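PDB 4I17: exported protein from Bacteroides fragilis, which is of unknown function but, as a tetratricopeptide-repeat protein of paired helices, probably serves as a scaffold for binding other proteins. Local coordinates for residues A[73-76]-A[77-81]; A[159-162]-A[163-167]; A[218-221]-A[222-226]. All coordinates share one frame; numbering follows the deposited sequence.

Contact 1 (A[73-76]-A[77-81])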
ATOM      1  N   TYR A  73      18.294  11.467  -4.577  1.00 20.02           N
ATOM      2  CA  TYR A  73      17.642  12.709  -4.957  1.00 20.57           C
ATOM      3  C   TYR A  73      16.134  12.568  -4.894  1.00 24.11           C
ATOM      4  O   TYR A  73      15.591  11.658  -5.531  1.00 21.31           O
ATOM      5  CB  TYR A  73      18.049  13.112  -6.400  1.00 21.56           C
ATOM      6  CG  TYR A  73      17.257  14.303  -6.896  1.00 24.48           C
ATOM      7  CD1 TYR A  73      17.440  15.568  -6.337  1.00 27.28           C
ATOM      8  CD2 TYR A  73      16.279  14.156  -7.875  1.00 23.45           C
ATOM      9  CE1 TYR A  73      16.648  16.647  -6.722  1.00 27.71           C
ATOM     10  CE2 TYR A  73      15.509  15.237  -8.294  1.00 24.58           C
ATOM     11  CZ  TYR A  73      15.677  16.473  -7.692  1.00 29.76           C
ATOM     12  OH  TYR A  73      14.919  17.543  -8.099  1.00 28.67           O
ATOM     13  N   ASN A  74      15.446  13.526  -4.221  1.00 22.36           N
ATOM     14  CA  ASN A  74      13.973  13.590  -4.243  1.00 21.64           C
ATOM     15  C   ASN A  74      13.374  12.193  -4.027  1.00 24.26           C
ATOM     16  O   ASN A  74      12.543  11.729  -4.812  1.00 21.91           O
ATOM     17  CB  ASN A  74      13.590  14.120  -5.649  1.00 20.94           C
ATOM     18  CG  ASN A  74      12.239  14.743  -5.791  1.00 34.02           C
ATOM     19  OD1 ASN A  74      11.546  14.985  -4.816  1.00 29.64           O
ATOM     20  ND2 ASN A  74      11.833  14.997  -7.033  1.00 28.49           N
ATOM     21  N   LEU A  75      13.879  11.498  -3.010  1.00 21.23           N
ATOM     22  CA  LEU A  75      13.606  10.085  -2.791  1.00 23.59           C
ATOM     23  C   LEU A  75      12.166   9.690  -2.694  1.00 27.10           C
ATOM     24  O   LEU A  75      11.809   8.707  -3.328  1.00 27.75           O
ATOM     25  CB  LEU A  75      14.349   9.568  -1.573  1.00 24.88           C
ATOM     26  CG  LEU A  75      15.821   9.351  -1.818  1.00 29.43           C
ATOM     27  CD1 LEU A  75      16.512   8.927  -0.537  1.00 31.47           C
ATOM     28  CD2 LEU A  75      16.045   8.301  -2.906  1.00 30.25           C
ATOM     29  N   ALA A  76      11.339  10.399  -1.933  1.00 22.53           N
ATOM     30  CA  ALA A  76       9.933   9.980  -1.856  1.00 23.18           C
ATOM     31  C   ALA A  76       9.263  10.065  -3.230  1.00 24.31           C
ATOM     32  O   ALA A  76       8.581   9.123  -3.643  1.00 22.95           O
ATOM     33  CB  ALA A  76       9.176  10.829  -0.855  1.00 25.00           C
ATOM     34  N   ASN A  77       9.499  11.148  -3.953  1.00 21.43           N
ATOM     35  CA  ASN A  77       8.920  11.301  -5.286  1.00 20.40           C
ATOM     36  C   ASN A  77       9.482  10.287  -6.277  1.00 22.48           C
ATOM     37  O   ASN A  77       8.733   9.814  -7.134  1.00 21.90           O
ATOM     38  CB  ASN A  77       9.151  12.716  -5.793  1.00 24.00           C
ATOM     39  CG  ASN A  77       8.227  13.692  -5.111  1.00 38.45           C
ATOM     40  OD1 ASN A  77       7.077  13.380  -4.802  1.00 38.18           O
ATOM     41  ND2 ASN A  77       8.736  14.860  -4.788  1.00 33.81           N
ATOM     42  N   ALA A  78      10.792   9.959  -6.179  1.00 19.41           N
ATOM     43  CA  ALA A  78      11.431   8.990  -7.089  1.00 19.66           C
ATOM     44  C   ALA A  78      10.887   7.572  -6.835  1.00 19.80           C
ATOM     45  O   ALA A  78      10.613   6.853  -7.791  1.00 18.78           O
ATOM     46  CB  ALA A  78      12.946   9.016  -6.922  1.00 20.92           C
ATOM     47  N   TYR A  79      10.694   7.173  -5.559  1.00 16.56           N
ATOM     48  CA  TYR A  79      10.086   5.853  -5.275  1.00 16.10           C
ATOM     49  C   TYR A  79       8.631   5.806  -5.731  1.00 19.31           C
ATOM     50  O   TYR A  79       8.209   4.778  -6.239  1.00 20.05           O
ATOM     51  CB  TYR A  79      10.135   5.508  -3.782  1.00 17.56           C
ATOM     52  CG  TYR A  79      11.465   4.922  -3.367  1.00 21.74           C
ATOM     53  CD1 TYR A  79      11.821   3.621  -3.728  1.00 24.99           C
ATOM     54  CD2 TYR A  79      12.378   5.670  -2.639  1.00 23.65           C
ATOM     55  CE1 TYR A  79      13.053   3.080  -3.357  1.00 28.13           C
ATOM     56  CE2 TYR A  79      13.603   5.130  -2.236  1.00 25.04           C
ATOM     57  CZ  TYR A  79      13.935   3.837  -2.604  1.00 30.84           C
ATOM     58  OH  TYR A  79      15.135   3.308  -2.213  1.00 30.70           O
ATOM     59  N   ILE A  80       7.864   6.902  -5.541  1.00 19.83           N
ATOM     60  CA  ILE A  80       6.450   6.963  -5.939  1.00 20.53           C
ATOM     61  C   ILE A  80       6.371   6.851  -7.449  1.00 23.61           C
ATOM     62  O   ILE A  80       5.553   6.089  -7.966  1.00 22.63           O
ATOM     63  CB  ILE A  80       5.747   8.231  -5.397  1.00 25.30           C
ATOM     64  CG1 ILE A  80       5.581   8.148  -3.872  1.00 26.25           C
ATOM     65  CG2 ILE A  80       4.382   8.491  -6.103  1.00 27.15           C
ATOM     66  CD1 ILE A  80       5.349   9.522  -3.206  1.00 36.07           C
ATOM     67  N   GLY A  81       7.265   7.566  -8.137  1.00 19.63           N
ATOM     68  CA  GLY A  81       7.345   7.523  -9.591  1.00 18.28           C
ATOM     69  C   GLY A  81       7.653   6.135 -10.116  1.00 20.11           C
ATOM     70  O   GLY A  81       7.025   5.682 -11.066  1.00 19.67           O
TER
HETATM   71  O   HOH W   1      10.808  13.783  -2.535  1.00 31.45           O
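N74 and N77 meet through their side-chain amides at the start of helix 75-88, one of the helices of this tetratricopeptide-repeat (TPR) protein. N74 holds the N-cap position, but its side chain makes no capping bond. ND2 of N77 donates to OD1 of N74 at 2.8 Å, with an N-H...O angle of 152°. The two amides do not lie flat on each other: their planes stand 82° apart, and the donor is tilted from the carbonyl plane of N74. N74 places its CG anti to its own backbone N (chi1 -159°), which brings OD1 beside N77. A water donates to the same OD1 and accepts a long 3.3 Å bond from the backbone N of N77. OD1 thus has two donors, and the water links the N74 amide to the backbone of N77.

The backbone O of N74 takes the N-H of A78, which closes that turn. L75 and Y79 lie side by side one turn apart and point the same way. CD2 of L75 touches CE2 of the Y79 ring at 4.1 Å. Both side chains also pack on I69 of helix 58-70, while Y79 reaches T98, E101 and A105 of helix 92-105. A76 and I80 turn to helix 110-129, where both meet I112. Within that pair, CG1 of I80 comes to 3.2 Å from the backbone O of A76.

Contact 2 (A[159-162]-A[163-167]); sequences LGVL and FYNNG
L162 overlaps the rim of the F163 ring from one face, with CG of L162 4.3 Å above the ring plane. The closest side-chain approach is from CD2 of L162 to CE2 of F163, at 3.8 Å. The two neighbours lie side by side and point the same way. L162 sends CG away from its backbone N, beside the carbonyl carbon (chi1 171°), whereas F163 has CG beside its backbone N (chi1 -77°). These torsions leave the two groups alongside one another.

The same ring is met at its edge by the backbone O of L159, which is 3.3 Å from CD2 of F163. That oxygen also accepts the backbone N-H of F163, at 3.0 Å and nearly straight (170°). CD2 of L159 adds a looser touch to the ring at CE2. L159 and F163 both reach E137 of helix 133-143, and L162 packs on I133 of that helix. Helix 182-209 meets L159 through Y202 and F163 through K198.

A second pair stands on another side of the helix. V161 and N165 run side by side, with CG1 of V161 3.7 Å from ND2 of N165. CG of N165 lies 3.3 Å from the backbone O of V161, the atom that accepts the backbone N-H of N165. The ring of Y164 leads away to M219, Q222 and V223 of helix 214-224 and to F196 of helix 182-209. At G160 there is no side chain, and its O takes the N-H of Y164. One helix, 149-174, thus packs on several neighbours at once, as expected of the antiparallel helix array of a TPR-type alpha solenoid.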
ATOM      1  N   LEU A 159      -9.225  -5.463  10.915  1.00 14.26           N
ATOM      2  CA  LEU A 159      -8.940  -6.780  11.535  1.00 13.74           C
ATOM      3  C   LEU A 159     -10.010  -7.123  12.556  1.00 17.87           C
ATOM      4  O   LEU A 159     -10.431  -8.278  12.639  1.00 17.38           O
ATOM      5  CB  LEU A 159      -7.556  -6.750  12.185  1.00 14.89           C
ATOM      6  CG  LEU A 159      -6.413  -6.873  11.156  1.00 18.02           C
ATOM      7  CD1 LEU A 159      -5.125  -6.275  11.691  1.00 19.11           C
ATOM      8  CD2 LEU A 159      -6.216  -8.352  10.741  1.00 16.64           C
ATOM      9  N   GLY A 160     -10.451  -6.142  13.324  1.00 15.17           N
ATOM     10  CA  GLY A 160     -11.529  -6.355  14.300  1.00 14.89           C
ATOM     11  C   GLY A 160     -12.814  -6.793  13.635  1.00 17.57           C
ATOM     12  O   GLY A 160     -13.449  -7.768  14.068  1.00 15.96           O
ATOM     13  N   VAL A 161     -13.198  -6.112  12.535  1.00 14.28           N
ATOM     14  CA  VAL A 161     -14.428  -6.484  11.813  1.00 15.54           C
ATOM     15  C   VAL A 161     -14.275  -7.885  11.184  1.00 18.16           C
ATOM     16  O   VAL A 161     -15.238  -8.687  11.179  1.00 16.60           O
ATOM     17  CB  VAL A 161     -14.755  -5.426  10.733  1.00 19.65           C
ATOM     18  CG1 VAL A 161     -15.880  -5.915   9.818  1.00 20.36           C
ATOM     19  CG2 VAL A 161     -15.123  -4.084  11.378  1.00 19.46           C
ATOM     20  N   LEU A 162     -13.104  -8.145  10.576  1.00 14.70           N
ATOM     21  CA  LEU A 162     -12.833  -9.456   9.935  1.00 14.18           C
ATOM     22  C   LEU A 162     -13.098 -10.582  10.938  1.00 18.18           C
ATOM     23  O   LEU A 162     -13.808 -11.566  10.634  1.00 16.46           O
ATOM     24  CB  LEU A 162     -11.358  -9.484   9.479  1.00 14.29           C
ATOM     25  CG  LEU A 162     -10.807 -10.844   8.987  1.00 18.94           C
ATOM     26  CD1 LEU A 162     -11.370 -11.186   7.602  1.00 21.31           C
ATOM     27  CD2 LEU A 162      -9.267 -10.773   8.868  1.00 20.39           C
ATOM     28  N   PHE A 163     -12.474 -10.478  12.127  1.00 14.98           N
ATOM     29  CA  PHE A 163     -12.650 -11.556  13.146  1.00 14.69           C
ATOM     30  C   PHE A 163     -14.029 -11.552  13.807  1.00 17.58           C
ATOM     31  O   PHE A 163     -14.533 -12.630  14.130  1.00 16.45           O
ATOM     32  CB  PHE A 163     -11.505 -11.518  14.179  1.00 16.50           C
ATOM     33  CG  PHE A 163     -10.298 -12.145  13.500  1.00 19.34           C
ATOM     34  CD1 PHE A 163     -10.248 -13.520  13.262  1.00 24.30           C
ATOM     35  CD2 PHE A 163      -9.280 -11.352  12.981  1.00 20.42           C
ATOM     36  CE1 PHE A 163      -9.194 -14.089  12.542  1.00 25.12           C
ATOM     37  CE2 PHE A 163      -8.191 -11.933  12.302  1.00 24.81           C
ATOM     38  CZ  PHE A 163      -8.166 -13.297  12.082  1.00 24.16           C
ATOM     39  N   TYR A 164     -14.670 -10.388  13.958  0.50 15.44           N
ATOM     40  CA  TYR A 164     -16.037 -10.310  14.506  0.50 15.81           C
ATOM     41  C   TYR A 164     -17.022 -11.020  13.541  0.50 19.28           C
ATOM     42  O   TYR A 164     -17.862 -11.824  13.977  0.50 18.75           O
ATOM     43  CB  TYR A 164     -16.428  -8.839  14.742  0.50 16.83           C
ATOM     44  CG  TYR A 164     -17.842  -8.583  15.228  0.50 19.90           C
ATOM     45  CD1 TYR A 164     -18.480  -9.473  16.092  0.50 22.46           C
ATOM     46  CD2 TYR A 164     -18.505  -7.402  14.905  0.50 20.76           C
ATOM     47  CE1 TYR A 164     -19.781  -9.238  16.540  0.50 23.03           C
ATOM     48  CE2 TYR A 164     -19.793  -7.143  15.372  0.50 22.32           C
ATOM     49  CZ  TYR A 164     -20.425  -8.063  16.194  0.50 27.13           C
ATOM     50  OH  TYR A 164     -21.697  -7.814  16.659  0.50 27.56           O
ATOM     51  N   ASN A 165     -16.854 -10.796  12.235  1.00 16.10           N
ATOM     52  CA  ASN A 165     -17.724 -11.440  11.209  1.00 16.30           C
ATOM     53  C   ASN A 165     -17.457 -12.935  11.151  1.00 20.16           C
ATOM     54  O   ASN A 165     -18.384 -13.735  11.008  1.00 18.96           O
ATOM     55  CB  ASN A 165     -17.520 -10.810   9.835  1.00 19.10           C
ATOM     56  CG  ASN A 165     -18.154  -9.452   9.728  1.00 28.46           C
ATOM     57  OD1 ASN A 165     -18.887  -9.008  10.620  1.00 24.49           O
ATOM     58  ND2 ASN A 165     -17.924  -8.783   8.603  1.00 26.98           N
ATOM     59  N   ASN A 166     -16.193 -13.310  11.294  1.00 17.97           N
ATOM     60  CA  ASN A 166     -15.827 -14.713  11.293  1.00 18.80           C
ATOM     61  C   ASN A 166     -16.440 -15.438  12.532  1.00 19.90           C
ATOM     62  O   ASN A 166     -17.083 -16.479  12.360  1.00 19.20           O
ATOM     63  CB  ASN A 166     -14.333 -14.846  11.261  1.00 17.50           C
ATOM     64  CG  ASN A 166     -13.874 -16.264  11.182  1.00 35.29           C
ATOM     65  OD1 ASN A 166     -14.328 -17.058  10.345  1.00 32.02           O
ATOM     66  ND2 ASN A 166     -12.970 -16.594  12.058  1.00 26.84           N
ATOM     67  N   GLY A 167     -16.295 -14.862  13.728  1.00 15.02           N
ATOM     68  CA  GLY A 167     -16.890 -15.440  14.929  1.00 15.92           C
ATOM     69  C   GLY A 167     -18.410 -15.547  14.805  1.00 19.15           C
ATOM     70  O   GLY A 167     -18.969 -16.585  15.143  1.00 17.44           O
TER

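Contact 3 (A[218-221]-A[222-226]); sequences QMQD and QVKAM
This is a local contact along helix 214-224, the last helix of the TPR-type helical array, close to the C-terminus. It joins residues one turn apart, and its main feature is a backbone carbonyl that accepts two hydrogen bonds. The O of Q218 accepts the backbone N-H of Q222 at 3.1 Å and also the side-chain NE2 of Q222 at 2.8 Å. The two donors arrive from opposite faces of the carbonyl plane. NE2 stands 38° out of that plane, so it is not on a lone pair, and its N-H...O angle is 147°. The Q222 chain bends at chi2 (-34°), which folds the amide back to its own helix.

On the inner side, M219, a selenomethionine, sets CG 4.3 Å from CG2 of V223. Both residues pack on Y164 of helix 149-174 and on L203 of helix 182-209. The V223 N-H is held by the backbone O of M219.

Q220 and K224 are both extended beyond CG and cross at a slant. The NE2 of Q220 is hydrogen-bonded to the backbone O of V200, which fixes the end of the buried glutamine. The end of K224 crosses this amide. The closest approach of the two side chains is by carbon: CE of K224 lies 3.7 Å from CD of Q220.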
ATOM      1  N   GLN A 218     -17.867   1.314  20.005  1.00 18.60           N
ATOM      2  CA  GLN A 218     -19.184   0.670  19.971  0.50 18.35           C
ATOM      3  C   GLN A 218     -19.065  -0.743  19.415  1.00 20.95           C
ATOM      4  O   GLN A 218     -19.673  -1.677  19.947  1.00 21.80           O
ATOM      5  CB  GLN A 218     -20.155   1.509  19.142  0.50 20.12           C
ATOM      6  CG  GLN A 218     -20.661   2.723  19.895  0.50 21.27           C
ATOM      7  CD  GLN A 218     -21.909   2.459  20.713  0.50 37.70           C
ATOM      8  OE1 GLN A 218     -21.962   2.676  21.928  0.50 29.08           O
ATOM      9  NE2 GLN A 218     -22.967   2.039  20.054  0.50 34.88           N
HETATM   10  N   MSE A 219     -18.269  -0.931  18.372  1.00 18.73           N
HETATM   11  CA  MSE A 219     -18.153  -2.289  17.853  0.50 18.12           C
HETATM   12  C   MSE A 219     -17.411  -3.192  18.842  1.00 21.40           C
HETATM   13  O   MSE A 219     -17.814  -4.349  18.998  1.00 21.81           O
HETATM   14  CB  MSE A 219     -17.491  -2.337  16.482  0.50 20.05           C
HETATM   15  CG  MSE A 219     -17.223  -3.767  16.070  0.50 26.71           C
HETATM   16 SE   MSE A 219     -16.550  -3.884  14.338  0.50 34.42          SE
HETATM   17  CE  MSE A 219     -18.260  -3.788  13.372  0.50 31.98           C
ATOM     18  N   GLN A 220     -16.404  -2.675  19.559  1.00 20.13           N
ATOM     19  CA  GLN A 220     -15.710  -3.506  20.549  1.00 20.33           C
ATOM     20  C   GLN A 220     -16.705  -3.962  21.630  1.00 24.02           C
ATOM     21  O   GLN A 220     -16.659  -5.124  22.071  1.00 22.45           O
ATOM     22  CB  GLN A 220     -14.531  -2.776  21.161  1.00 21.85           C
ATOM     23  CG  GLN A 220     -13.619  -3.737  21.922  1.00 26.78           C
ATOM     24  CD  GLN A 220     -12.753  -3.059  22.941  1.00 33.37           C
ATOM     25  OE1 GLN A 220     -13.076  -2.001  23.470  1.00 27.83           O
ATOM     26  NE2 GLN A 220     -11.612  -3.667  23.242  1.00 24.44           N
ATOM     27  N   ASP A 221     -17.632  -3.067  22.025  1.00 21.79           N
ATOM     28  CA  ASP A 221     -18.667  -3.420  23.009  1.00 22.46           C
ATOM     29  C   ASP A 221     -19.553  -4.535  22.481  1.00 25.60           C
ATOM     30  O   ASP A 221     -19.909  -5.437  23.240  1.00 24.87           O
ATOM     31  CB  ASP A 221     -19.537  -2.195  23.349  1.00 26.20           C
ATOM     32  CG  ASP A 221     -18.841  -1.064  24.086  1.00 43.87           C
ATOM     33  OD1 ASP A 221     -17.787  -1.316  24.706  1.00 45.32           O
ATOM     34  OD2 ASP A 221     -19.375   0.066  24.074  1.00 51.82           O
ATOM     35  N   GLN A 222     -19.900  -4.501  21.166  1.00 22.76           N
ATOM     36  CA  GLN A 222     -20.726  -5.555  20.560  1.00 21.89           C
ATOM     37  C   GLN A 222     -19.975  -6.888  20.610  1.00 23.45           C
ATOM     38  O   GLN A 222     -20.587  -7.900  20.912  1.00 23.80           O
ATOM     39  CB  GLN A 222     -21.116  -5.228  19.098  1.00 23.11           C
ATOM     40  CG  GLN A 222     -21.795  -3.872  18.821  1.00 30.99           C
ATOM     41  CD  GLN A 222     -22.712  -3.362  19.904  1.00 50.92           C
ATOM     42  OE1 GLN A 222     -23.698  -4.006  20.241  1.00 40.10           O
ATOM     43  NE2 GLN A 222     -22.412  -2.171  20.454  1.00 48.08           N
ATOM     44  N   VAL A 223     -18.663  -6.882  20.315  1.00 21.40           N
ATOM     45  CA  VAL A 223     -17.877  -8.126  20.362  1.00 21.30           C
ATOM     46  C   VAL A 223     -17.818  -8.642  21.810  1.00 25.68           C
ATOM     47  O   VAL A 223     -18.073  -9.829  22.040  1.00 26.93           O
ATOM     48  CB  VAL A 223     -16.468  -8.042  19.729  1.00 25.34           C
ATOM     49  CG1 VAL A 223     -15.888  -9.458  19.571  1.00 26.32           C
ATOM     50  CG2 VAL A 223     -16.509  -7.356  18.370  1.00 23.37           C
ATOM     51  N   LYS A 224     -17.543  -7.763  22.785  1.00 23.68           N
ATOM     52  CA  LYS A 224     -17.495  -8.168  24.203  1.00 25.77           C
ATOM     53  C   LYS A 224     -18.790  -8.834  24.640  1.00 31.32           C
ATOM     54  O   LYS A 224     -18.738  -9.772  25.426  1.00 31.48           O
ATOM     55  CB  LYS A 224     -17.181  -6.999  25.138  1.00 27.83           C
ATOM     56  CG  LYS A 224     -15.745  -6.520  25.029  1.00 29.56           C
ATOM     57  CD  LYS A 224     -15.449  -5.445  26.068  1.00 37.59           C
ATOM     58  CE  LYS A 224     -14.063  -4.877  25.877  1.00 42.33           C
ATOM     59  NZ  LYS A 224     -13.799  -3.742  26.802  1.00 56.37           N
ATOM     60  N   ALA A 225     -19.943  -8.400  24.098  1.00 29.49           N
ATOM     61  CA  ALA A 225     -21.250  -8.999  24.435  1.00 29.97           C
ATOM     62  C   ALA A 225     -21.372 -10.466  23.943  1.00 37.37           C
ATOM     63  O   ALA A 225     -22.242 -11.207  24.415  1.00 38.19           O
ATOM     64  CB  ALA A 225     -22.369  -8.174  23.831  1.00 30.51           C
HETATM   65  N   MSE A 226     -20.513 -10.875  23.002  1.00 34.16           N
HETATM   66  CA  MSE A 226     -20.497 -12.230  22.423  1.00 33.19           C
HETATM   67  C   MSE A 226     -19.627 -13.184  23.220  1.00 37.35           C
HETATM   68  O   MSE A 226     -19.703 -14.388  23.016  1.00 39.24           O
HETATM   69  CB  MSE A 226     -19.981 -12.160  20.977  1.00 35.15           C
HETATM   70  CG  MSE A 226     -20.798 -11.261  20.125  1.00 44.18           C
HETATM   71 SE   MSE A 226     -22.479 -12.118  19.768  0.75 55.67          SE
HETATM   72  CE  MSE A 226     -22.168 -12.198  17.833  1.00 50.98           C
TER

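All three contacts are local, each along a single helix or at its end, and they follow one another along the chain. Contacts 2 and 3 touch, with centres about 11 Å apart. Helices 149-174 and 214-224 meet there. V161 packs on the selenomethionine M219, and CG of Y164 lies 3.6 Å from CG2 of V223. OH of Y164 reaches CB of Q222. Contact 1 stands apart, on the opposite side of the chain's centre. Its centre is about 37 Å from that of contact 2 and about 43 Å from that of contact 3. Contact 1 thus belongs to a different part of the elongated array from the touching pair, contacts 2 and 3.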